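Local coordinates for uncharacterized protein DSY3957 (Desulfitobacterium hafniense, PDB 3HXL), which probably forms the contractile sheath around a phage-type tail, as a member of the myoviridae tail sheath protein family, at residues Q186-Y191 with D210-T215; P206-A211 with V234-P239; A194-D199 with K221-D226; G45-M50 with L90-K95; T215-A220 with E244-V249. All coordinates share one frame; numbering follows the deposited sequence.

Contact 1 of 5, residues Q186-Y191 with D210-T215; sequences QAYIDY and DALKAT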
# COMPACT_ATOMS: atom_id res chain seq x y z
N GLN A 186 -9.95 -9.70 14.12
CA GLN A 186 -8.66 -10.28 14.47
C GLN A 186 -7.83 -10.47 13.20
O GLN A 186 -6.60 -10.49 13.25
CB GLN A 186 -8.88 -11.62 15.18
CG GLN A 186 -7.61 -12.39 15.56
CD GLN A 186 -6.68 -11.60 16.47
OE1 GLN A 186 -7.10 -10.69 17.18
NE2 GLN A 186 -5.41 -11.98 16.47
N ALA A 187 -8.51 -10.61 12.07
CA ALA A 187 -7.81 -10.78 10.79
C ALA A 187 -6.97 -9.53 10.51
O ALA A 187 -5.92 -9.61 9.87
CB ALA A 187 -8.83 -10.99 9.67
N TYR A 188 -7.44 -8.38 10.99
CA TYR A 188 -6.72 -7.13 10.79
C TYR A 188 -5.49 -7.07 11.67
O TYR A 188 -4.53 -6.35 11.39
CB TYR A 188 -7.62 -5.93 11.07
CG TYR A 188 -8.62 -5.66 9.97
CD1 TYR A 188 -9.85 -6.31 9.95
CD2 TYR A 188 -8.32 -4.76 8.95
CE1 TYR A 188 -10.77 -6.07 8.93
CE2 TYR A 188 -9.24 -4.52 7.92
CZ TYR A 188 -10.45 -5.17 7.92
OH TYR A 188 -11.36 -4.92 6.92
N ILE A 189 -5.51 -7.84 12.76
CA ILE A 189 -4.37 -7.88 13.65
C ILE A 189 -3.28 -8.69 12.97
O ILE A 189 -2.10 -8.36 13.05
CB ILE A 189 -4.74 -8.53 15.01
CG1 ILE A 189 -5.75 -7.65 15.75
CG2 ILE A 189 -3.49 -8.72 15.86
CD1 ILE A 189 -5.27 -6.22 16.01
N ASP A 190 -3.68 -9.76 12.29
CA ASP A 190 -2.73 -10.61 11.59
C ASP A 190 -2.09 -9.76 10.48
O ASP A 190 -0.88 -9.83 10.25
CB ASP A 190 -3.44 -11.83 10.98
CG ASP A 190 -4.26 -12.60 12.00
OD1 ASP A 190 -3.87 -12.63 13.19
OD2 ASP A 190 -5.29 -13.20 11.62
N TYR A 191 -2.91 -8.97 9.80
CA TYR A 191 -2.41 -8.10 8.73
C TYR A 191 -1.32 -7.17 9.24
O TYR A 191 -0.20 -7.18 8.73
CB TYR A 191 -3.55 -7.24 8.16
CG TYR A 191 -3.07 -6.08 7.30
CD1 TYR A 191 -2.39 -6.30 6.10
CD2 TYR A 191 -3.28 -4.75 7.70
CE1 TYR A 191 -1.93 -5.23 5.31
CE2 TYR A 191 -2.82 -3.68 6.92
CZ TYR A 191 -2.16 -3.93 5.73
OH TYR A 191 -1.73 -2.88 4.96
N ASP A 210 -15.13 2.01 13.11
CA ASP A 210 -14.48 2.92 14.05
C ASP A 210 -13.43 2.26 14.94
O ASP A 210 -12.41 2.87 15.27
CB ASP A 210 -15.52 3.62 14.93
CG ASP A 210 -16.46 4.52 14.13
OD1 ASP A 210 -15.96 5.33 13.32
OD2 ASP A 210 -17.69 4.41 14.33
N ALA A 211 -13.68 1.02 15.35
CA ALA A 211 -12.74 0.29 16.20
C ALA A 211 -11.44 0.04 15.45
O ALA A 211 -10.35 0.16 16.02
CB ALA A 211 -13.35 -1.03 16.64
N LEU A 212 -11.54 -0.32 14.17
CA LEU A 212 -10.36 -0.58 13.36
C LEU A 212 -9.56 0.69 13.15
O LEU A 212 -8.33 0.67 13.17
CB LEU A 212 -10.76 -1.16 12.00
CG LEU A 212 -11.19 -2.62 11.99
CD1 LEU A 212 -11.60 -3.03 10.59
CD2 LEU A 212 -10.03 -3.48 12.49
N LYS A 213 -10.26 1.80 12.96
CA LYS A 213 -9.60 3.08 12.75
C LYS A 213 -8.74 3.44 13.96
O LYS A 213 -7.63 3.94 13.81
CB LYS A 213 -10.63 4.18 12.50
CG LYS A 213 -11.47 4.00 11.25
CD LYS A 213 -12.50 5.12 11.13
CE LYS A 213 -13.59 4.79 10.14
NZ LYS A 213 -14.60 5.89 10.07
N ALA A 214 -9.26 3.18 15.16
CA ALA A 214 -8.52 3.49 16.38
C ALA A 214 -7.27 2.63 16.46
O ALA A 214 -6.19 3.11 16.80
CB ALA A 214 -9.41 3.25 17.60
N THR A 215 -7.42 1.35 16.13
CA THR A 215 -6.30 0.43 16.15
C THR A 215 -5.23 0.84 15.14
O THR A 215 -4.04 0.85 15.46
CB THR A 215 -6.77 -1.01 15.86
OG1 THR A 215 -7.56 -1.49 16.96
CG2 THR A 215 -5.58 -1.94 15.68

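Contact 2 of 5, residues P206-A211 with V234-P239; sequences PSTDDA and VLENYP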
# COMPACT_ATOMS: atom_id res chain seq x y z
N PRO A 206 -9.80 0.84 3.85
CA PRO A 206 -11.08 1.12 3.19
C PRO A 206 -12.23 0.50 3.97
O PRO A 206 -12.98 -0.34 3.46
CB PRO A 206 -10.89 0.48 1.82
CG PRO A 206 -10.11 -0.75 2.16
CD PRO A 206 -9.05 -0.20 3.12
N SER A 207 -12.37 0.93 5.22
CA SER A 207 -13.39 0.42 6.13
C SER A 207 -13.99 1.54 6.97
O SER A 207 -13.30 2.50 7.32
CB SER A 207 -12.73 -0.62 7.05
OG SER A 207 -13.60 -1.03 8.08
N THR A 208 -15.27 1.44 7.30
CA THR A 208 -15.92 2.45 8.12
C THR A 208 -15.91 2.06 9.59
O THR A 208 -16.44 2.78 10.44
CB THR A 208 -17.38 2.66 7.70
OG1 THR A 208 -18.10 1.43 7.85
CG2 THR A 208 -17.46 3.12 6.25
N ASP A 209 -15.30 0.92 9.90
CA ASP A 209 -15.24 0.41 11.27
C ASP A 209 -14.44 1.32 12.21
O ASP A 209 -13.21 1.37 12.14
CB ASP A 209 -14.62 -1.00 11.27
CG ASP A 209 -14.83 -1.73 12.58
OD1 ASP A 209 -14.54 -1.14 13.64
OD2 ASP A 209 -15.28 -2.90 12.55
N ASP A 210 -15.13 2.01 13.11
CA ASP A 210 -14.48 2.92 14.05
C ASP A 210 -13.43 2.26 14.94
O ASP A 210 -12.41 2.87 15.27
CB ASP A 210 -15.52 3.62 14.93
CG ASP A 210 -16.46 4.52 14.13
OD1 ASP A 210 -15.96 5.33 13.32
OD2 ASP A 210 -17.69 4.41 14.33
N ALA A 211 -13.68 1.02 15.35
CA ALA A 211 -12.74 0.29 16.20
C ALA A 211 -11.44 0.04 15.45
O ALA A 211 -10.35 0.16 16.02
CB ALA A 211 -13.35 -1.03 16.64
N VAL A 234 -4.07 5.82 6.09
CA VAL A 234 -5.13 6.64 5.51
C VAL A 234 -6.47 6.01 5.84
O VAL A 234 -6.80 4.91 5.39
CB VAL A 234 -4.99 6.73 3.97
CG1 VAL A 234 -6.11 7.60 3.40
CG2 VAL A 234 -3.62 7.31 3.62
N LEU A 235 -7.25 6.73 6.64
CA LEU A 235 -8.56 6.28 7.09
C LEU A 235 -9.67 7.13 6.53
O LEU A 235 -9.43 8.18 5.92
CB LEU A 235 -8.63 6.31 8.61
CG LEU A 235 -7.43 5.75 9.37
CD1 LEU A 235 -7.65 5.94 10.87
CD2 LEU A 235 -7.27 4.28 9.04
N GLU A 236 -10.90 6.67 6.77
CA GLU A 236 -12.12 7.33 6.33
C GLU A 236 -12.81 8.00 7.51
O GLU A 236 -13.08 7.36 8.51
CB GLU A 236 -13.09 6.29 5.75
CG GLU A 236 -14.42 6.87 5.30
CD GLU A 236 -15.57 6.65 6.29
OE1 GLU A 236 -16.65 7.18 6.01
OE2 GLU A 236 -15.42 5.95 7.32
N ASN A 237 -13.09 9.30 7.38
CA ASN A 237 -13.78 10.05 8.42
C ASN A 237 -13.36 9.72 9.86
O ASN A 237 -14.14 9.18 10.64
CB ASN A 237 -15.29 9.86 8.26
CG ASN A 237 -15.84 10.64 7.08
OD1 ASN A 237 -16.03 11.86 7.17
ND2 ASN A 237 -16.08 9.96 5.97
N TYR A 238 -12.12 10.04 10.20
CA TYR A 238 -11.62 9.81 11.55
C TYR A 238 -10.65 10.90 11.97
O TYR A 238 -9.51 10.62 12.34
CB TYR A 238 -10.94 8.44 11.64
CG TYR A 238 -10.85 7.91 13.05
CD1 TYR A 238 -9.62 7.82 13.71
CD2 TYR A 238 -12.00 7.50 13.73
CE1 TYR A 238 -9.54 7.32 15.01
CE2 TYR A 238 -11.93 7.01 15.03
CZ TYR A 238 -10.70 6.91 15.66
OH TYR A 238 -10.63 6.40 16.94
N PRO A 239 -11.09 12.16 11.90
CA PRO A 239 -10.22 13.27 12.29
C PRO A 239 -9.85 13.20 13.78
O PRO A 239 -8.91 13.85 14.22
CB PRO A 239 -11.06 14.49 11.94
CG PRO A 239 -12.46 14.01 12.14
CD PRO A 239 -12.42 12.65 11.50
O HOH W 1 -10.87 3.97 7.48
O HOH W 2 -12.94 5.05 17.07

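Contact 3 of 5, residues A194-D199 with K221-D226; sequences AVEIFD and KRLRDD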
# COMPACT_ATOMS: atom_id res chain seq x y z
N ALA A 194 1.93 -8.77 9.88
CA ALA A 194 2.62 -9.15 8.65
C ALA A 194 3.21 -7.96 7.91
O ALA A 194 4.33 -8.03 7.40
CB ALA A 194 1.68 -9.91 7.74
N VAL A 195 2.46 -6.87 7.83
CA VAL A 195 2.95 -5.70 7.12
C VAL A 195 4.10 -5.02 7.84
O VAL A 195 4.99 -4.44 7.21
CB VAL A 195 1.82 -4.66 6.90
CG1 VAL A 195 1.42 -4.01 8.22
CG2 VAL A 195 2.27 -3.62 5.88
N GLU A 196 4.09 -5.09 9.17
CA GLU A 196 5.13 -4.47 9.98
C GLU A 196 6.53 -4.94 9.60
O GLU A 196 7.52 -4.25 9.83
CB GLU A 196 4.89 -4.75 11.46
CG GLU A 196 5.49 -3.70 12.36
CD GLU A 196 5.40 -4.06 13.82
OE1 GLU A 196 4.33 -4.54 14.25
OE2 GLU A 196 6.40 -3.84 14.54
N ILE A 197 6.61 -6.14 9.03
CA ILE A 197 7.89 -6.70 8.64
C ILE A 197 8.33 -6.24 7.25
O ILE A 197 9.49 -6.41 6.87
CB ILE A 197 7.82 -8.24 8.69
CG1 ILE A 197 7.37 -8.69 10.08
CG2 ILE A 197 9.19 -8.84 8.39
CD1 ILE A 197 7.03 -10.15 10.17
N PHE A 198 7.41 -5.66 6.49
CA PHE A 198 7.73 -5.17 5.15
C PHE A 198 8.13 -3.71 5.18
O PHE A 198 7.89 -3.00 6.15
CB PHE A 198 6.52 -5.30 4.20
CG PHE A 198 6.30 -6.68 3.66
CD1 PHE A 198 5.71 -7.67 4.44
CD2 PHE A 198 6.68 -7.00 2.35
CE1 PHE A 198 5.49 -8.95 3.92
CE2 PHE A 198 6.47 -8.27 1.83
CZ PHE A 198 5.87 -9.25 2.61
N ASP A 199 8.78 -3.26 4.11
CA ASP A 199 9.12 -1.85 4.03
C ASP A 199 8.00 -1.27 3.18
O ASP A 199 7.66 -1.81 2.12
CB ASP A 199 10.48 -1.64 3.37
CG ASP A 199 11.63 -1.91 4.34
OD1 ASP A 199 11.57 -1.41 5.49
OD2 ASP A 199 12.59 -2.60 3.95
N LYS A 221 1.18 5.36 15.39
CA LYS A 221 1.94 6.04 16.44
C LYS A 221 3.10 5.19 16.94
O LYS A 221 4.20 5.70 17.19
CB LYS A 221 1.03 6.41 17.61
CG LYS A 221 -0.03 7.46 17.31
CD LYS A 221 -0.92 7.70 18.53
CE LYS A 221 -1.99 8.75 18.26
NZ LYS A 221 -2.98 8.85 19.39
N ARG A 222 2.85 3.89 17.10
CA ARG A 222 3.87 2.99 17.59
C ARG A 222 5.03 2.86 16.61
O ARG A 222 6.20 3.01 16.98
CB ARG A 222 3.28 1.60 17.89
CG ARG A 222 4.30 0.63 18.47
CD ARG A 222 3.62 -0.59 19.07
NE ARG A 222 2.80 -1.32 18.10
CZ ARG A 222 3.29 -2.09 17.13
NH1 ARG A 222 2.47 -2.71 16.30
NH2 ARG A 222 4.60 -2.25 17.00
N LEU A 223 4.72 2.57 15.35
CA LEU A 223 5.81 2.45 14.38
C LEU A 223 6.57 3.77 14.24
O LEU A 223 7.80 3.79 14.36
CB LEU A 223 5.28 2.01 13.01
CG LEU A 223 5.29 0.50 12.73
CD1 LEU A 223 4.32 -0.23 13.66
CD2 LEU A 223 4.89 0.26 11.28
N ARG A 224 5.85 4.86 14.03
CA ARG A 224 6.49 6.17 13.84
C ARG A 224 7.31 6.70 15.01
O ARG A 224 8.46 7.11 14.84
CB ARG A 224 5.45 7.24 13.49
CG ARG A 224 4.76 7.05 12.15
CD ARG A 224 3.77 8.19 11.91
NE ARG A 224 4.45 9.48 11.88
CZ ARG A 224 5.04 9.98 10.80
NH1 ARG A 224 5.04 9.31 9.66
NH2 ARG A 224 5.68 11.15 10.88
N ASP A 225 6.72 6.71 16.20
CA ASP A 225 7.42 7.29 17.32
C ASP A 225 8.06 6.36 18.34
O ASP A 225 8.82 6.81 19.19
CB ASP A 225 6.48 8.29 17.99
CG ASP A 225 5.98 9.34 17.00
OD1 ASP A 225 6.77 9.74 16.12
OD2 ASP A 225 4.81 9.75 17.10
N ASP A 226 7.80 5.06 18.23
CA ASP A 226 8.42 4.13 19.16
C ASP A 226 9.40 3.21 18.45
O ASP A 226 10.35 2.70 19.06
CB ASP A 226 7.35 3.29 19.88
CG ASP A 226 6.42 4.14 20.72
OD1 ASP A 226 6.90 5.05 21.42
OD2 ASP A 226 5.20 3.89 20.70

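Contact 4 of 5, residues G45-M50 with L90-K95; sequences GEPGKM and LNAGTK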
# COMPACT_ATOMS: atom_id res chain seq x y z
N GLY A 45 -8.07 -15.65 -4.27
CA GLY A 45 -6.69 -15.33 -3.97
C GLY A 45 -6.17 -15.94 -2.68
O GLY A 45 -6.94 -16.27 -1.79
N GLU A 46 -4.85 -16.08 -2.59
CA GLU A 46 -4.22 -16.64 -1.41
C GLU A 46 -4.48 -15.75 -0.20
O GLU A 46 -4.17 -14.56 -0.20
CB GLU A 46 -2.71 -16.78 -1.64
CG GLU A 46 -1.93 -17.27 -0.43
CD GLU A 46 -0.51 -17.66 -0.78
OE1 GLU A 46 0.13 -16.94 -1.57
OE2 GLU A 46 -0.03 -18.68 -0.25
N PRO A 47 -5.07 -16.33 0.87
CA PRO A 47 -5.38 -15.58 2.09
C PRO A 47 -4.25 -15.52 3.12
O PRO A 47 -3.38 -16.40 3.15
CB PRO A 47 -6.59 -16.33 2.63
CG PRO A 47 -6.22 -17.75 2.34
CD PRO A 47 -5.68 -17.67 0.91
N GLY A 48 -4.26 -14.47 3.94
CA GLY A 48 -3.28 -14.29 4.99
C GLY A 48 -1.81 -14.37 4.61
O GLY A 48 -0.97 -14.82 5.39
N LYS A 49 -1.51 -13.92 3.40
CA LYS A 49 -0.15 -13.94 2.90
C LYS A 49 0.02 -12.70 2.03
O LYS A 49 -0.74 -12.50 1.09
CB LYS A 49 0.07 -15.19 2.05
CG LYS A 49 1.52 -15.50 1.81
CD LYS A 49 2.16 -16.04 3.07
CE LYS A 49 1.55 -17.40 3.42
NZ LYS A 49 2.12 -17.97 4.68
N MSE A 50 1.01 -11.87 2.35
CA MSE A 50 1.23 -10.65 1.60
C MSE A 50 1.50 -10.91 0.12
O MSE A 50 2.38 -11.69 -0.24
CB MSE A 50 2.39 -9.86 2.21
CG MSE A 50 2.33 -8.37 1.90
SE MSE A 50 0.82 -7.44 2.73
CE MSE A 50 1.47 -7.34 4.52
N LEU A 90 -7.82 -10.68 3.76
CA LEU A 90 -8.25 -10.96 5.13
C LEU A 90 -9.10 -12.19 5.37
O LEU A 90 -9.20 -12.67 6.49
CB LEU A 90 -9.01 -9.74 5.66
CG LEU A 90 -8.29 -8.39 5.73
CD1 LEU A 90 -9.31 -7.29 5.67
CD2 LEU A 90 -7.44 -8.31 6.99
N ASN A 91 -9.74 -12.70 4.31
CA ASN A 91 -10.63 -13.85 4.42
C ASN A 91 -10.21 -15.03 3.56
O ASN A 91 -9.79 -14.86 2.41
CB ASN A 91 -12.04 -13.42 4.04
CG ASN A 91 -12.13 -12.92 2.61
OD1 ASN A 91 -11.27 -12.16 2.15
ND2 ASN A 91 -13.17 -13.33 1.90
N ALA A 92 -10.34 -16.23 4.13
CA ALA A 92 -10.00 -17.46 3.41
C ALA A 92 -11.24 -17.97 2.69
O ALA A 92 -11.14 -18.70 1.69
CB ALA A 92 -9.50 -18.51 4.39
N GLY A 93 -12.41 -17.59 3.19
CA GLY A 93 -13.66 -18.01 2.58
C GLY A 93 -13.84 -19.52 2.47
O GLY A 93 -13.07 -20.29 3.04
N THR A 94 -14.87 -19.93 1.74
CA THR A 94 -15.15 -21.35 1.53
C THR A 94 -14.97 -21.72 0.06
O THR A 94 -15.47 -21.02 -0.83
CB THR A 94 -16.59 -21.71 1.96
OG1 THR A 94 -16.74 -21.47 3.37
CG2 THR A 94 -16.88 -23.18 1.68
N LYS A 95 -14.26 -22.81 -0.19
CA LYS A 95 -13.99 -23.28 -1.54
C LYS A 95 -15.20 -23.90 -2.22
O LYS A 95 -15.87 -24.76 -1.64
CB LYS A 95 -12.84 -24.29 -1.52
CG LYS A 95 -11.52 -23.72 -1.02
CD LYS A 95 -10.42 -24.76 -0.98
CE LYS A 95 -9.11 -24.15 -0.54
NZ LYS A 95 -8.01 -25.15 -0.54

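Contact 5 of 5, residues T215-A220 with E244-V249; sequences TFTAFA and EGVISV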
# COMPACT_ATOMS: atom_id res chain seq x y z
N THR A 215 -7.42 1.35 16.13
CA THR A 215 -6.30 0.43 16.15
C THR A 215 -5.23 0.84 15.14
O THR A 215 -4.04 0.85 15.46
CB THR A 215 -6.77 -1.01 15.86
OG1 THR A 215 -7.56 -1.49 16.96
CG2 THR A 215 -5.58 -1.94 15.68
N PHE A 216 -5.65 1.20 13.93
CA PHE A 216 -4.68 1.62 12.92
C PHE A 216 -3.98 2.90 13.35
O PHE A 216 -2.80 3.09 13.08
CB PHE A 216 -5.35 1.79 11.55
CG PHE A 216 -5.49 0.51 10.77
CD1 PHE A 216 -5.06 0.44 9.45
CD2 PHE A 216 -6.01 -0.64 11.37
CE1 PHE A 216 -5.15 -0.76 8.73
CE2 PHE A 216 -6.11 -1.83 10.66
CZ PHE A 216 -5.67 -1.90 9.33
N THR A 217 -4.71 3.78 14.04
CA THR A 217 -4.14 5.04 14.52
C THR A 217 -3.06 4.73 15.55
O THR A 217 -1.98 5.32 15.51
CB THR A 217 -5.23 5.94 15.15
OG1 THR A 217 -6.19 6.30 14.14
CG2 THR A 217 -4.61 7.22 15.72
N ALA A 218 -3.33 3.80 16.46
CA ALA A 218 -2.36 3.43 17.48
C ALA A 218 -1.16 2.77 16.80
O ALA A 218 -0.00 3.01 17.18
CB ALA A 218 -2.99 2.46 18.49
N PHE A 219 -1.44 1.93 15.81
CA PHE A 219 -0.40 1.23 15.06
C PHE A 219 0.57 2.25 14.46
O PHE A 219 1.79 2.11 14.58
CB PHE A 219 -1.05 0.41 13.94
CG PHE A 219 -0.06 -0.33 13.07
CD1 PHE A 219 0.56 -1.48 13.53
CD2 PHE A 219 0.23 0.14 11.79
CE1 PHE A 219 1.47 -2.17 12.72
CE2 PHE A 219 1.14 -0.54 10.97
CZ PHE A 219 1.76 -1.70 11.43
N ALA A 220 0.03 3.28 13.83
CA ALA A 220 0.85 4.32 13.21
C ALA A 220 1.74 5.02 14.24
O ALA A 220 2.93 5.23 14.00
CB ALA A 220 -0.04 5.35 12.52
N GLU A 244 -0.22 13.27 13.12
CA GLU A 244 0.40 13.46 11.80
C GLU A 244 0.61 12.16 11.03
O GLU A 244 0.86 12.16 9.82
CB GLU A 244 1.75 14.19 11.92
CG GLU A 244 2.83 13.42 12.67
CD GLU A 244 2.84 13.74 14.16
OE1 GLU A 244 1.83 14.26 14.67
OE2 GLU A 244 3.87 13.47 14.82
N GLY A 245 0.51 11.04 11.73
CA GLY A 245 0.69 9.76 11.08
C GLY A 245 -0.60 9.24 10.47
O GLY A 245 -0.61 8.19 9.84
N VAL A 246 -1.69 9.99 10.63
CA VAL A 246 -2.98 9.56 10.10
C VAL A 246 -3.66 10.59 9.20
O VAL A 246 -3.82 11.75 9.57
CB VAL A 246 -3.97 9.22 11.24
CG1 VAL A 246 -5.32 8.84 10.65
CG2 VAL A 246 -3.42 8.10 12.09
N ILE A 247 -4.05 10.16 8.00
CA ILE A 247 -4.76 11.04 7.08
C ILE A 247 -6.21 10.58 7.08
O ILE A 247 -6.49 9.38 7.00
CB ILE A 247 -4.19 10.93 5.64
CG1 ILE A 247 -2.76 11.46 5.61
CG2 ILE A 247 -5.08 11.71 4.67
CD1 ILE A 247 -1.98 11.10 4.34
N SER A 248 -7.14 11.52 7.19
CA SER A 248 -8.57 11.20 7.23
C SER A 248 -9.34 11.76 6.03
O SER A 248 -9.56 12.96 5.93
CB SER A 248 -9.20 11.73 8.52
OG SER A 248 -10.58 11.40 8.60
N VAL A 249 -9.76 10.86 5.14
CA VAL A 249 -10.51 11.24 3.94
C VAL A 249 -11.98 11.43 4.33
O VAL A 249 -12.61 10.51 4.86
CB VAL A 249 -10.41 10.15 2.86
CG1 VAL A 249 -11.12 10.61 1.59
CG2 VAL A 249 -8.95 9.83 2.58

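Contact 1 of 5, residues Q186-Y191 with D210-T215
Leu212 sets one of its methyls squarely over the ring of Tyr188. CD1 of Leu212 lies 3.6 Å from the centroid of the Tyr188 ring and 12° off the ring normal, which meets the geometry of a CH-pi contact over the face. The second methyl works at the root of the same ring: Leu212 CD2 is 3.6 Å from Tyr188 CG and also touches Tyr188 CB. The two branches of the leucine thus follow the tyrosine from CB outward, and the two side chains cross at about a right angle. Both have CG anti to the carbonyl carbon (chi1 -75° for Tyr188, -76° for Leu212), the torsion that turns each group into the space between the helices.

One step further along, the tip of Ile189 meets a threonine methyl more loosely, with Ile189 CD1 4.3 Å from Thr215 CG2. In the second shell, Leu90, Pro39, Leu205 and Phe216 pack on Tyr188, while Asn185 touches Leu212. No hydrogen bond joins the two segments; methyl groups and the tyrosine ring make the contact. Helices 185-195 and 210-227, neighbours in the alpha/beta, subtilisin-like domain of tail sheath proteins, meet here through an aromatic-leucine pair.

Contact 2 of 5, residues P206-A211 with V234-P239
Water carries the polar link between Ser207 and Glu236, and a second water does the same between Asp210 and Tyr238. The first donates to Ser207 O at 2.8 Å and accepts from the backbone N of Glu236, bridging main chain to main chain. The second donates to Asp210 O and lies 2.7 Å from Tyr238 OH. No direct hydrogen bond crosses the contact.

Van der Waals contact is concentrated on the carboxylate of Glu236. Its OE2 is 3.6 Å from Thr208 CG2 and touches Thr208 CA as well, the two side chains lying alongside and pointing the same way. Glu236 reaches this place with CG anti to its backbone N (chi1 178°) and a bend at chi2 (-101°). Near the other water, Tyr238 CE2 approaches Asp210 O at 4.2 Å.

Bonds inside each segment hold the shapes. Asn237 ND2 donates to Glu236 OE1 at 2.8 Å, arriving from above the carboxylate plane, 58° out of it. Asp209 N donates to Ser207 OG at 3.2 Å, forming an ST turn, and Asp209 then occupies the N-cap position, with OD1 accepting a hydrogen bond from Leu212 N and a weaker one from Ala211 N.

Lys213, in the first turn of helix 210-227, makes a salt bridge with Glu236 OE2 and a long, weak ion pair with Asp210 OD1, which probably offsets the like charges of the two carboxylates. The arrangement belongs to a beta-alpha-beta unit, strand 202-204, helix 210-227 and parallel strand 232-236, with the start of the helix lying beside the end of the second strand.

Contact 3 of 5, residues A194-D199 with K221-D226
Glu196 and Arg222 cross at about a right angle and form a salt bridge between the type I turn Val195 to Phe198, which follows on from helix 185-195, and helix 210-227, within the subtilisin-like domain. The two ends pair two by two, Arg222 NH1 with Glu196 OE1 at 3.3 Å and Arg222 NH2 with Glu196 OE2 at 3.4 Å. Both bonds are nearly straight, with N-H...acceptor angles of 161° and 164°, yet their length makes them weak. The carboxylate arrives at the edge of the guanidinium, but the two planes stand 54° apart, so the fork is twisted rather than flat.

Glu196 extends its chain across the gap, CG anti to the backbone N, whereas Arg222 bends at chi3 to bring its NH groups round. The weak grip is shared: Glu227 makes a long, weak ion pair with Arg222 NH2.

Beneath the charged ends, the aliphatic part of Glu196 rests on Leu223, a buried residue whose side chain runs at a slant to it. Phe219 also packs against Glu196. On the backbone side, Lys229 NZ donates to Glu196 O and Phe198 O, two carbonyls of the turn. Leu223 CD1 reaches Glu196 CG at 3.9 Å, with Leu223 CD2 close behind at 4.1 Å.

Contact 4 of 5, residues G45-M50 with L90-K95
Pro47, at phi -87° and psi 154°, turns its ring onto the extended backbone of Asn91 (psi 139°) and the start of Ala92. The proline CB makes the closest approach, 3.5 Å from Asn91 O and 3.7 Å from Ala92 CA. Beside it, Pro47 CG meets the methyl of Ala92, with CG to CB 3.9 Å apart, so two adjacent ring carbons rest on one residue while the carbonyl before it is touched from the same ring. No hydrogen bond crosses between the segments, and the contact is one of van der Waals touch.

Both loops are held by polar bonds to their surroundings. The CB of Asn91 heads away from Pro47, and its ND2 donates to Leu42 O and Asp180 O. Gly45 O accepts from Arg89 NH1, and Gly48 pairs through its backbone with Arg89. Trp109 packs on the side chains of Glu46 and Pro47.

The first loop runs from strand 35-40 to strand 51-54, and the second leaves strand 84-89 for strand 97-100. Met50, a selenomethionine, and Leu90 reach helix 185-195, Met50 on Tyr191 and Val195, Leu90 on Ala187.

Contact 5 of 5, residues T215-A220 with E244-V249
Val246 directs its CB toward helix 210-227, and its branches can be followed from there. CB carries CG1 anti to the backbone N (chi1 178°) and CG2 anti to the carbonyl carbon, and it is CG2 that does the touching. This methyl lies 3.9 Å from Thr217 OG1 and equally 3.9 Å from Thr217 CG2, nestling between the two branches of the threonine, with Thr217 CB slightly farther at 4.2 Å. The two side chains cross at about a right angle. The same methyl also reaches toward the next turn of the helix, where Ala220 CB stands 4.4 Å away.

The hydroxyl in this apolar setting is satisfied by its own helix: Thr217 OG1 is hydrogen-bonded to Lys213 O, one turn back, so it has a polar partner although it lies against a valine methyl.

Ala220 makes its nearer contact with the backbone, its CB resting 3.9 Å from Gly245 O. The CA atoms of Ala220 and Gly245 are 5.8 Å apart, a close approach of helix to chain that goes with the small size of both residues.

Every touching residue is buried. Val233 and Leu235 of strand 232-236 also touch Val246, and backbone bonds tie Gly245 and Ile247 to that strand. This is a helix packed on the face of a mixed sheet through small and beta-branched side chains, as in an alpha/beta domain of the subtilisin-like kind.

Helix 210-227 is the common element of contacts 1, 2, 3 and 5, all within the subtilisin-like domain. Contacts 1 and 3 pair it with helix 185-195 and the turn that follows, their centres about 14 Å apart. Contacts 2 and 5, with centres about 9 Å apart, bring it to the neighbouring parallel strands 232-236 and 246-255, and their segments alternate along the chain. Contact 4 comes first in sequence and joins two loops nearer the N-terminus; its centre lies about 17 Å from that of contact 1 and 25 Å from that of contact 5. It nevertheless touches contact 1 through Leu90 and Met50 and contact 3 through Met50, so helix 185-195 connects the earlier loops with the helix and sheet beyond.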